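Thymine dioxygenase (Neurospora crassa, PDB 5C3Q) probably acts as an iron- and 2-oxoglutarate-dependent dioxygenase that hydroxylates thymine, which it holds beside the metal and the cosubstrate. Local coordinates at residues D118-E130 with V186-V199. Sequence-based numbering, arbitrary orientation.
Sequences DIKESYEIGREDE and VGDNILRLLHYPAV. With AKG (2-oxoglutaric acid), chain F; TDR (thymine), chain G; EDO (1,2-ethanediol), chain I.
Asp188 OD1 is gripped side-on by two nitrogens of Arg127: NE at 2.7 Å, nearly in line with the C-O bond, and NH2 at 3.2 Å on the syn lone pair. Val186 CG1 lies over one face of this guanidinium, Glu130 CA over the other, while NH1 bonds Asp129 OD1. With an alanine in place of Arg127, the carboxylates of Asp188 and Asp129 would probably lose their shared positive partner. Beyond this loop, strands 121-125 and 190-196 pair antiparallel. On one face His195 ND1 meets the anti lone pair of Glu121 OE2 at 2.6 Å, in the ring plane, while Lys78 and Tyr92 hold the other oxygen; apolar Leu191 packs on Ile125 and Leu193 on Tyr123, against helix 147-173. On the other face, toward the ligands, Glu124 OE1 takes Arg192 NE at 2.8 Å from above the carboxylate plane; the bend at chi3 (-100°) turns NE to Glu124 and NH1 to 2-oxoglutarate O2 (2.9 Å). Thymine C6 lies over a guanidinium face, and NH2 donates to a 1,2-ethanediol. Tyr196 OH donates to O4 of the cosubstrate's far carboxylate, 2.7 Å away, a reach that suits tyrosine. Strand 190-196 thus lines this pocket, as in the double-stranded beta-helix fold of 2-oxoglutarate oxygenases, and strand 121-125 extends that sheet.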
ATOM      1  N   ASP A 118       6.158  14.640   7.259  1.00 34.02           N
ATOM      2  CA  ASP A 118       5.703  13.362   7.821  1.00 33.16           C
ATOM      3  C   ASP A 118       6.800  12.728   8.675  1.00 32.83           C
ATOM      4  O   ASP A 118       7.958  12.691   8.271  1.00 33.10           O
ATOM      5  CB  ASP A 118       5.306  12.398   6.699  1.00 32.52           C
ATOM      6  CG  ASP A 118       4.043  12.828   5.963  1.00 32.39           C
ATOM      7  OD1 ASP A 118       3.402  13.821   6.369  1.00 32.74           O
ATOM      8  OD2 ASP A 118       3.686  12.163   4.969  1.00 31.84           O
ATOM      9  N   ILE A 119       6.436  12.249   9.863  1.00 32.20           N
ATOM     10  CA  ILE A 119       7.409  11.644  10.768  1.00 31.84           C
ATOM     11  C   ILE A 119       7.491  10.150  10.456  1.00 30.65           C
ATOM     12  O   ILE A 119       6.875   9.322  11.124  1.00 29.74           O
ATOM     13  CB  ILE A 119       7.051  11.878  12.250  1.00 32.39           C
ATOM     14  CG1 ILE A 119       6.814  13.367  12.520  1.00 33.37           C
ATOM     15  CG2 ILE A 119       8.174  11.372  13.146  1.00 32.84           C
ATOM     16  CD1 ILE A 119       6.147  13.650  13.851  1.00 33.94           C
ATOM     17  N   LYS A 120       8.254   9.823   9.419  1.00 30.21           N
ATOM     18  CA  LYS A 120       8.365   8.453   8.936  1.00 29.48           C
ATOM     19  C   LYS A 120       9.673   8.256   8.178  1.00 28.70           C
ATOM     20  O   LYS A 120      10.305   9.217   7.755  1.00 28.88           O
ATOM     21  CB  LYS A 120       7.179   8.118   8.019  1.00 29.78           C
ATOM     22  CG  LYS A 120       7.180   8.852   6.680  1.00 30.60           C
ATOM     23  CD  LYS A 120       6.036   8.400   5.784  1.00 31.17           C
ATOM     24  CE  LYS A 120       6.111   9.058   4.415  1.00 32.32           C
ATOM     25  NZ  LYS A 120       5.092   8.501   3.479  1.00 33.01           N
ATOM     26  N   GLU A 121      10.081   7.003   8.025  1.00 27.61           N
ATOM     27  CA  GLU A 121      11.149   6.657   7.095  1.00 27.15           C
ATOM     28  C   GLU A 121      10.743   5.389   6.360  1.00 25.74           C
ATOM     29  O   GLU A 121       9.913   4.618   6.847  1.00 25.26           O
ATOM     30  CB  GLU A 121      12.502   6.496   7.806  1.00 28.36           C
ATOM     31  CG  GLU A 121      12.499   5.554   8.995  1.00 29.11           C
ATOM     32  CD  GLU A 121      13.838   5.477   9.713  1.00 30.20           C
ATOM     33  OE1 GLU A 121      14.884   5.839   9.130  1.00 30.83           O
ATOM     34  OE2 GLU A 121      13.850   5.023  10.873  1.00 30.59           O
ATOM     35  N   SER A 122      11.305   5.193   5.175  1.00 24.76           N
ATOM     36  CA  SER A 122      10.932   4.060   4.344  1.00 23.91           C
ATOM     37  C   SER A 122      12.117   3.494   3.576  1.00 23.98           C
ATOM     38  O   SER A 122      13.113   4.179   3.337  1.00 23.80           O
ATOM     39  CB  SER A 122       9.819   4.456   3.371  1.00 23.39           C
ATOM     40  OG  SER A 122      10.263   5.434   2.452  1.00 23.87           O
ATOM     41  N   TYR A 123      11.994   2.225   3.212  1.00 23.78           N
ATOM     42  CA  TYR A 123      12.963   1.560   2.369  1.00 23.91           C
ATOM     43  C   TYR A 123      12.205   0.707   1.358  1.00 23.42           C
ATOM     44  O   TYR A 123      11.421  -0.171   1.735  1.00 23.23           O
ATOM     45  CB  TYR A 123      13.899   0.701   3.215  1.00 24.74           C
ATOM     46  CG  TYR A 123      14.938  -0.028   2.399  1.00 25.14           C
ATOM     47  CD1 TYR A 123      16.043   0.643   1.883  1.00 25.62           C
ATOM     48  CD2 TYR A 123      14.813  -1.388   2.137  1.00 25.12           C
ATOM     49  CE1 TYR A 123      16.997  -0.022   1.132  1.00 26.19           C
ATOM     50  CE2 TYR A 123      15.760  -2.059   1.388  1.00 25.78           C
ATOM     51  CZ  TYR A 123      16.849  -1.375   0.887  1.00 26.19           C
ATOM     52  OH  TYR A 123      17.785  -2.051   0.139  1.00 27.24           O
ATOM     53  N   GLU A 124      12.447   0.966   0.078  1.00 23.58           N
ATOM     54  CA  GLU A 124      11.697   0.327  -0.996  1.00 23.64           C
ATOM     55  C   GLU A 124      12.533  -0.649  -1.829  1.00 24.04           C
ATOM     56  O   GLU A 124      13.659  -0.348  -2.240  1.00 23.37           O
ATOM     57  CB  GLU A 124      11.054   1.396  -1.867  1.00 23.93           C
ATOM     58  CG  GLU A 124       9.887   2.059  -1.146  1.00 23.93           C
ATOM     59  CD  GLU A 124       9.457   3.368  -1.761  1.00 24.45           C
ATOM     60  OE1 GLU A 124       8.229   3.581  -1.900  1.00 24.76           O
ATOM     61  OE2 GLU A 124      10.335   4.191  -2.089  1.00 25.40           O
ATOM     62  N   ILE A 125      11.944  -1.818  -2.060  1.00 24.08           N
ATOM     63  CA  ILE A 125      12.569  -2.926  -2.761  1.00 25.07           C
ATOM     64  C   ILE A 125      11.692  -3.287  -3.956  1.00 24.88           C
ATOM     65  O   ILE A 125      10.488  -3.478  -3.797  1.00 23.84           O
ATOM     66  CB  ILE A 125      12.677  -4.156  -1.828  1.00 25.63           C
ATOM     67  CG1 ILE A 125      13.633  -3.867  -0.667  1.00 26.77           C
ATOM     68  CG2 ILE A 125      13.137  -5.388  -2.590  1.00 26.36           C
ATOM     69  CD1 ILE A 125      13.330  -4.675   0.581  1.00 27.09           C
ATOM     70  N   GLY A 126      12.296  -3.366  -5.141  1.00 25.43           N
ATOM     71  CA  GLY A 126      11.599  -3.813  -6.353  1.00 25.76           C
ATOM     72  C   GLY A 126      11.999  -5.237  -6.672  1.00 26.90           C
ATOM     73  O   GLY A 126      12.763  -5.847  -5.922  1.00 27.38           O
ATOM     74  N   ARG A 127      11.498  -5.784  -7.776  1.00 27.79           N
ATOM     75  CA  ARG A 127      11.918  -7.121  -8.181  1.00 29.22           C
ATOM     76  C   ARG A 127      13.396  -7.102  -8.571  1.00 30.01           C
ATOM     77  O   ARG A 127      13.869  -6.159  -9.201  1.00 29.52           O
ATOM     78  CB  ARG A 127      11.054  -7.701  -9.303  1.00 29.62           C
ATOM     79  CG  ARG A 127      11.121  -6.982 -10.633  1.00 30.24           C
ATOM     80  CD  ARG A 127      10.422  -7.807 -11.698  1.00 30.87           C
ATOM     81  NE  ARG A 127      10.269  -7.051 -12.937  1.00 31.27           N
ATOM     82  CZ  ARG A 127      10.989  -7.217 -14.045  1.00 32.12           C
ATOM     83  NH1 ARG A 127      11.945  -8.136 -14.119  1.00 33.01           N
ATOM     84  NH2 ARG A 127      10.736  -6.454 -15.102  1.00 32.72           N
ATOM     85  N   GLU A 128      14.101  -8.154  -8.177  1.00 31.61           N
ATOM     86  CA  GLU A 128      15.552  -8.240  -8.309  1.00 33.28           C
ATOM     87  C   GLU A 128      16.080  -8.103  -9.728  1.00 33.80           C
ATOM     88  O   GLU A 128      17.138  -7.512  -9.940  1.00 35.20           O
ATOM     89  CB  GLU A 128      16.042  -9.577  -7.746  1.00 35.04           C
ATOM     90  CG  GLU A 128      16.156  -9.605  -6.236  1.00 36.02           C
ATOM     91  CD  GLU A 128      17.449  -8.983  -5.742  1.00 37.11           C
ATOM     92  OE1 GLU A 128      17.597  -7.744  -5.834  1.00 37.41           O
ATOM     93  OE2 GLU A 128      18.315  -9.735  -5.242  1.00 38.86           O
ATOM     94  N   ASP A 129      15.358  -8.665 -10.690  1.00 33.30           N
ATOM     95  CA  ASP A 129      15.893  -8.844 -12.040  1.00 33.55           C
ATOM     96  C   ASP A 129      15.296  -7.884 -13.070  1.00 32.56           C
ATOM     97  O   ASP A 129      15.247  -8.200 -14.258  1.00 32.51           O
ATOM     98  CB  ASP A 129      15.711 -10.304 -12.485  1.00 34.54           C
ATOM     99  CG  ASP A 129      14.251 -10.714 -12.598  1.00 34.63           C
ATOM    100  OD1 ASP A 129      13.370 -10.022 -12.037  1.00 34.24           O
ATOM    101  OD2 ASP A 129      13.986 -11.741 -13.256  1.00 35.93           O
ATOM    102  N   GLU A 130      14.848  -6.712 -12.625  1.00 31.51           N
ATOM    103  CA  GLU A 130      14.379  -5.700 -13.562  1.00 31.31           C
ATOM    104  C   GLU A 130      15.585  -5.059 -14.239  1.00 31.47           C
ATOM    105  O   GLU A 130      16.430  -4.480 -13.557  1.00 30.82           O
ATOM    106  CB  GLU A 130      13.543  -4.625 -12.878  1.00 31.00           C
ATOM    107  CG  GLU A 130      12.990  -3.624 -13.878  1.00 31.52           C
ATOM    108  CD  GLU A 130      11.988  -2.664 -13.285  1.00 30.92           C
ATOM    109  OE1 GLU A 130      11.886  -2.580 -12.047  1.00 30.73           O
ATOM    110  OE2 GLU A 130      11.306  -1.983 -14.074  1.00 32.20           O
ATOM    111  N   VAL A 186       4.623 -10.463 -14.253  1.00 27.33           N
ATOM    112  CA  VAL A 186       6.024 -10.023 -14.182  1.00 26.97           C
ATOM    113  C   VAL A 186       6.435  -9.662 -12.745  1.00 25.87           C
ATOM    114  O   VAL A 186       7.591  -9.842 -12.356  1.00 26.35           O
ATOM    115  CB  VAL A 186       6.293  -8.844 -15.146  1.00 27.15           C
ATOM    116  CG1 VAL A 186       7.685  -8.259 -14.945  1.00 27.59           C
ATOM    117  CG2 VAL A 186       6.123  -9.302 -16.588  1.00 27.81           C
ATOM    118  N   GLY A 187       5.490  -9.161 -11.957  1.00 24.43           N
ATOM    119  CA  GLY A 187       5.770  -8.793 -10.575  1.00 23.54           C
ATOM    120  C   GLY A 187       6.514  -7.474 -10.465  1.00 22.94           C
ATOM    121  O   GLY A 187       7.458  -7.353  -9.684  1.00 23.19           O
ATOM    122  N   ASP A 188       6.075  -6.483 -11.239  1.00 22.39           N
ATOM    123  CA  ASP A 188       6.649  -5.138 -11.205  1.00 22.00           C
ATOM    124  C   ASP A 188       6.109  -4.376  -9.993  1.00 21.24           C
ATOM    125  O   ASP A 188       5.518  -3.311 -10.122  1.00 20.50           O
ATOM    126  CB  ASP A 188       6.325  -4.384 -12.503  1.00 21.89           C
ATOM    127  CG  ASP A 188       7.125  -4.882 -13.688  1.00 22.16           C
ATOM    128  OD1 ASP A 188       8.314  -5.210 -13.516  1.00 22.76           O
ATOM    129  OD2 ASP A 188       6.566  -4.938 -14.798  1.00 22.22           O
ATOM    130  N   ASN A 189       6.354  -4.935  -8.815  1.00 21.14           N
ATOM    131  CA  ASN A 189       5.788  -4.450  -7.570  1.00 20.78           C
ATOM    132  C   ASN A 189       6.855  -3.770  -6.718  1.00 20.90           C
ATOM    133  O   ASN A 189       8.053  -3.914  -6.980  1.00 21.35           O
ATOM    134  CB  ASN A 189       5.173  -5.634  -6.825  1.00 20.85           C
ATOM    135  CG  ASN A 189       4.156  -6.382  -7.670  1.00 20.87           C
ATOM    136  OD1 ASN A 189       3.417  -5.776  -8.451  1.00 20.73           O
ATOM    137  ND2 ASN A 189       4.124  -7.703  -7.535  1.00 20.99           N
ATOM    138  N   ILE A 190       6.422  -3.018  -5.710  1.00 20.35           N
ATOM    139  CA  ILE A 190       7.344  -2.342  -4.804  1.00 20.46           C
ATOM    140  C   ILE A 190       7.023  -2.723  -3.364  1.00 20.60           C
ATOM    141  O   ILE A 190       5.896  -2.546  -2.892  1.00 20.27           O
ATOM    142  CB  ILE A 190       7.309  -0.809  -4.978  1.00 20.46           C
ATOM    143  CG1 ILE A 190       7.825  -0.407  -6.368  1.00 20.85           C
ATOM    144  CG2 ILE A 190       8.114  -0.107  -3.890  1.00 20.76           C
ATOM    145  CD1 ILE A 190       9.311  -0.620  -6.593  1.00 21.60           C
ATOM    146  N   LEU A 191       8.024  -3.267  -2.682  1.00 20.67           N
ATOM    147  CA  LEU A 191       7.918  -3.617  -1.274  1.00 20.84           C
ATOM    148  C   LEU A 191       8.424  -2.429  -0.460  1.00 20.62           C
ATOM    149  O   LEU A 191       9.626  -2.153  -0.438  1.00 20.53           O
ATOM    150  CB  LEU A 191       8.734  -4.884  -0.994  1.00 21.79           C
ATOM    151  CG  LEU A 191       8.971  -5.352   0.440  1.00 22.36           C
ATOM    152  CD1 LEU A 191       7.662  -5.604   1.164  1.00 22.39           C
ATOM    153  CD2 LEU A 191       9.824  -6.612   0.425  1.00 23.15           C
ATOM    154  N   ARG A 192       7.500  -1.715   0.179  1.00 19.95           N
ATOM    155  CA  ARG A 192       7.840  -0.552   0.995  1.00 20.48           C
ATOM    156  C   ARG A 192       7.812  -0.893   2.485  1.00 20.53           C
ATOM    157  O   ARG A 192       6.744  -1.101   3.069  1.00 20.28           O
ATOM    158  CB  ARG A 192       6.881   0.605   0.708  1.00 20.56           C
ATOM    159  CG  ARG A 192       7.177   1.866   1.508  1.00 20.87           C
ATOM    160  CD  ARG A 192       6.124   2.939   1.302  1.00 20.82           C
ATOM    161  NE  ARG A 192       6.542   3.954   0.343  1.00 21.24           N
ATOM    162  CZ  ARG A 192       5.850   5.052   0.048  1.00 21.42           C
ATOM    163  NH1 ARG A 192       4.676   5.296   0.626  1.00 21.41           N
ATOM    164  NH2 ARG A 192       6.337   5.913  -0.840  1.00 21.70           N
ATOM    165  N   LEU A 193       8.997  -0.951   3.085  1.00 20.86           N
ATOM    166  CA  LEU A 193       9.142  -1.077   4.529  1.00 21.33           C
ATOM    167  C   LEU A 193       8.983   0.311   5.137  1.00 21.54           C
ATOM    168  O   LEU A 193       9.597   1.265   4.660  1.00 21.79           O
ATOM    169  CB  LEU A 193      10.525  -1.637   4.883  1.00 22.00           C
ATOM    170  CG  LEU A 193      10.931  -2.939   4.186  1.00 21.93           C
ATOM    171  CD1 LEU A 193      12.300  -3.375   4.673  1.00 23.01           C
ATOM    172  CD2 LEU A 193       9.908  -4.041   4.419  1.00 21.91           C
ATOM    173  N   LEU A 194       8.157   0.418   6.176  1.00 21.63           N
ATOM    174  CA  LEU A 194       7.887   1.696   6.834  1.00 21.74           C
ATOM    175  C   LEU A 194       8.181   1.635   8.325  1.00 22.46           C
ATOM    176  O   LEU A 194       7.814   0.678   9.008  1.00 22.30           O
ATOM    177  CB  LEU A 194       6.430   2.109   6.629  1.00 21.29           C
ATOM    178  CG  LEU A 194       6.077   2.625   5.232  1.00 20.86           C
ATOM    179  CD1 LEU A 194       4.603   2.404   4.914  1.00 20.48           C
ATOM    180  CD2 LEU A 194       6.447   4.094   5.110  1.00 21.28           C
ATOM    181  N   HIS A 195       8.836   2.678   8.816  1.00 23.04           N
ATOM    182  CA  HIS A 195       9.061   2.859  10.236  1.00 24.14           C
ATOM    183  C   HIS A 195       8.660   4.281  10.613  1.00 24.04           C
ATOM    184  O   HIS A 195       9.179   5.251  10.062  1.00 23.60           O
ATOM    185  CB  HIS A 195      10.526   2.587  10.582  1.00 25.38           C
ATOM    186  CG  HIS A 195      10.912   3.017  11.960  1.00 26.55           C
ATOM    187  ND1 HIS A 195      11.971   3.863  12.202  1.00 27.71           N
ATOM    188  CD2 HIS A 195      10.375   2.729  13.169  1.00 27.22           C
ATOM    189  CE1 HIS A 195      12.076   4.072  13.502  1.00 28.43           C
ATOM    190  NE2 HIS A 195      11.118   3.397  14.110  1.00 28.36           N
ATOM    191  N   TYR A 196       7.711   4.390  11.535  1.00 24.18           N
ATOM    192  CA  TYR A 196       7.280   5.676  12.058  1.00 24.41           C
ATOM    193  C   TYR A 196       7.871   5.797  13.461  1.00 25.43           C
ATOM    194  O   TYR A 196       7.390   5.146  14.384  1.00 25.84           O
ATOM    195  CB  TYR A 196       5.752   5.748  12.108  1.00 24.06           C
ATOM    196  CG  TYR A 196       5.064   5.533  10.776  1.00 23.21           C
ATOM    197  CD1 TYR A 196       4.718   4.256  10.340  1.00 22.88           C
ATOM    198  CD2 TYR A 196       4.752   6.609   9.953  1.00 23.06           C
ATOM    199  CE1 TYR A 196       4.089   4.060   9.115  1.00 22.39           C
ATOM    200  CE2 TYR A 196       4.116   6.424   8.737  1.00 22.41           C
ATOM    201  CZ  TYR A 196       3.787   5.150   8.321  1.00 22.04           C
ATOM    202  OH  TYR A 196       3.154   4.979   7.112  1.00 21.57           O
ATOM    203  N   PRO A 197       8.938   6.605  13.626  1.00 26.03           N
ATOM    204  CA  PRO A 197       9.622   6.665  14.924  1.00 27.38           C
ATOM    205  C   PRO A 197       8.721   7.037  16.101  1.00 28.07           C
ATOM    206  O   PRO A 197       7.697   7.706  15.926  1.00 27.27           O
ATOM    207  CB  PRO A 197      10.683   7.756  14.722  1.00 27.71           C
ATOM    208  CG  PRO A 197      10.922   7.791  13.256  1.00 27.01           C
ATOM    209  CD  PRO A 197       9.607   7.447  12.617  1.00 26.08           C
ATOM    210  N   ALA A 198       9.109   6.587  17.291  1.00 29.28           N
ATOM    211  CA  ALA A 198       8.443   6.997  18.513  1.00 30.65           C
ATOM    212  C   ALA A 198       8.407   8.514  18.536  1.00 31.65           C
ATOM    213  O   ALA A 198       9.398   9.165  18.210  1.00 32.01           O
ATOM    214  CB  ALA A 198       9.186   6.465  19.731  1.00 31.78           C
ATOM    215  N   VAL A 199       7.259   9.079  18.894  1.00 32.67           N
ATOM    216  CA  VAL A 199       7.093  10.527  18.891  1.00 33.65           C
ATOM    217  C   VAL A 199       6.205  10.961  20.053  1.00 35.31           C
ATOM    218  O   VAL A 199       5.217  10.297  20.370  1.00 35.38           O
ATOM    219  CB  VAL A 199       6.522  11.021  17.540  1.00 32.68           C
ATOM    220  CG1 VAL A 199       5.213  10.315  17.194  1.00 31.93           C
ATOM    221  CG2 VAL A 199       6.347  12.536  17.542  1.00 33.04           C
TER
HETATM  222  C1  AKG F 402       1.534   4.005   2.078  1.00 26.27           C
HETATM  223  O1  AKG F 402       1.095   4.275   0.929  1.00 24.89           O
HETATM  224  O2  AKG F 402       2.753   3.840   2.291  1.00 25.89           O
HETATM  225  C2  AKG F 402       0.595   3.892   3.206  1.00 26.44           C
HETATM  226  O5  AKG F 402      -0.581   4.211   3.054  1.00 25.65           O
HETATM  227  C3  AKG F 402       1.092   3.387   4.548  1.00 26.72           C
HETATM  228  C4  AKG F 402      -0.068   3.193   5.520  1.00 26.70           C
HETATM  229  C5  AKG F 402       0.397   2.609   6.833  1.00 26.76           C
HETATM  230  O3  AKG F 402      -0.437   1.974   7.513  1.00 26.96           O
HETATM  231  O4  AKG F 402       1.576   2.778   7.213  1.00 26.46           O
HETATM  232  N1  TDR G 403       4.909   4.556  -4.103  1.00 26.24           N
HETATM  233  C2  TDR G 403       4.482   3.557  -5.056  1.00 25.97           C
HETATM  234  O2  TDR G 403       5.307   2.974  -5.733  1.00 26.37           O
HETATM  235  N3  TDR G 403       3.078   3.252  -5.198  1.00 25.99           N
HETATM  236  C4  TDR G 403       2.103   3.927  -4.403  1.00 25.92           C
HETATM  237  O4  TDR G 403       0.927   3.643  -4.548  1.00 26.27           O
HETATM  238  C5  TDR G 403       2.528   4.949  -3.433  1.00 26.40           C
HETATM  239  CM5 TDR G 403       1.553   5.693  -2.575  1.00 26.61           C
HETATM  240  C6  TDR G 403       3.956   5.252  -3.302  1.00 26.20           C
HETATM  241  C1  EDO I 405      10.161   7.300  -1.888  1.00 42.02           C
HETATM  242  O1  EDO I 405       9.070   6.561  -1.333  1.00 40.80           O
HETATM  243  C2  EDO I 405      10.122   8.744  -1.407  1.00 41.97           C
HETATM  244  O2  EDO I 405       9.312   9.550  -2.267  1.00 43.13           O
HETATM  245  O   HOH W   1       6.332   8.847  13.852  1.00 25.35           O
HETATM  246  O   HOH W   2       3.631   5.984   4.222  1.00 37.80           O
HETATM  247  O   HOH W   3       9.660  -3.830  -9.199  1.00 33.42           O
HETATM  248  O   HOH W   4       8.964  -4.927 -16.462  1.00 47.53           O
HETATM  249  O   HOH W   5       9.271  -3.132 -11.696  1.00 38.52           O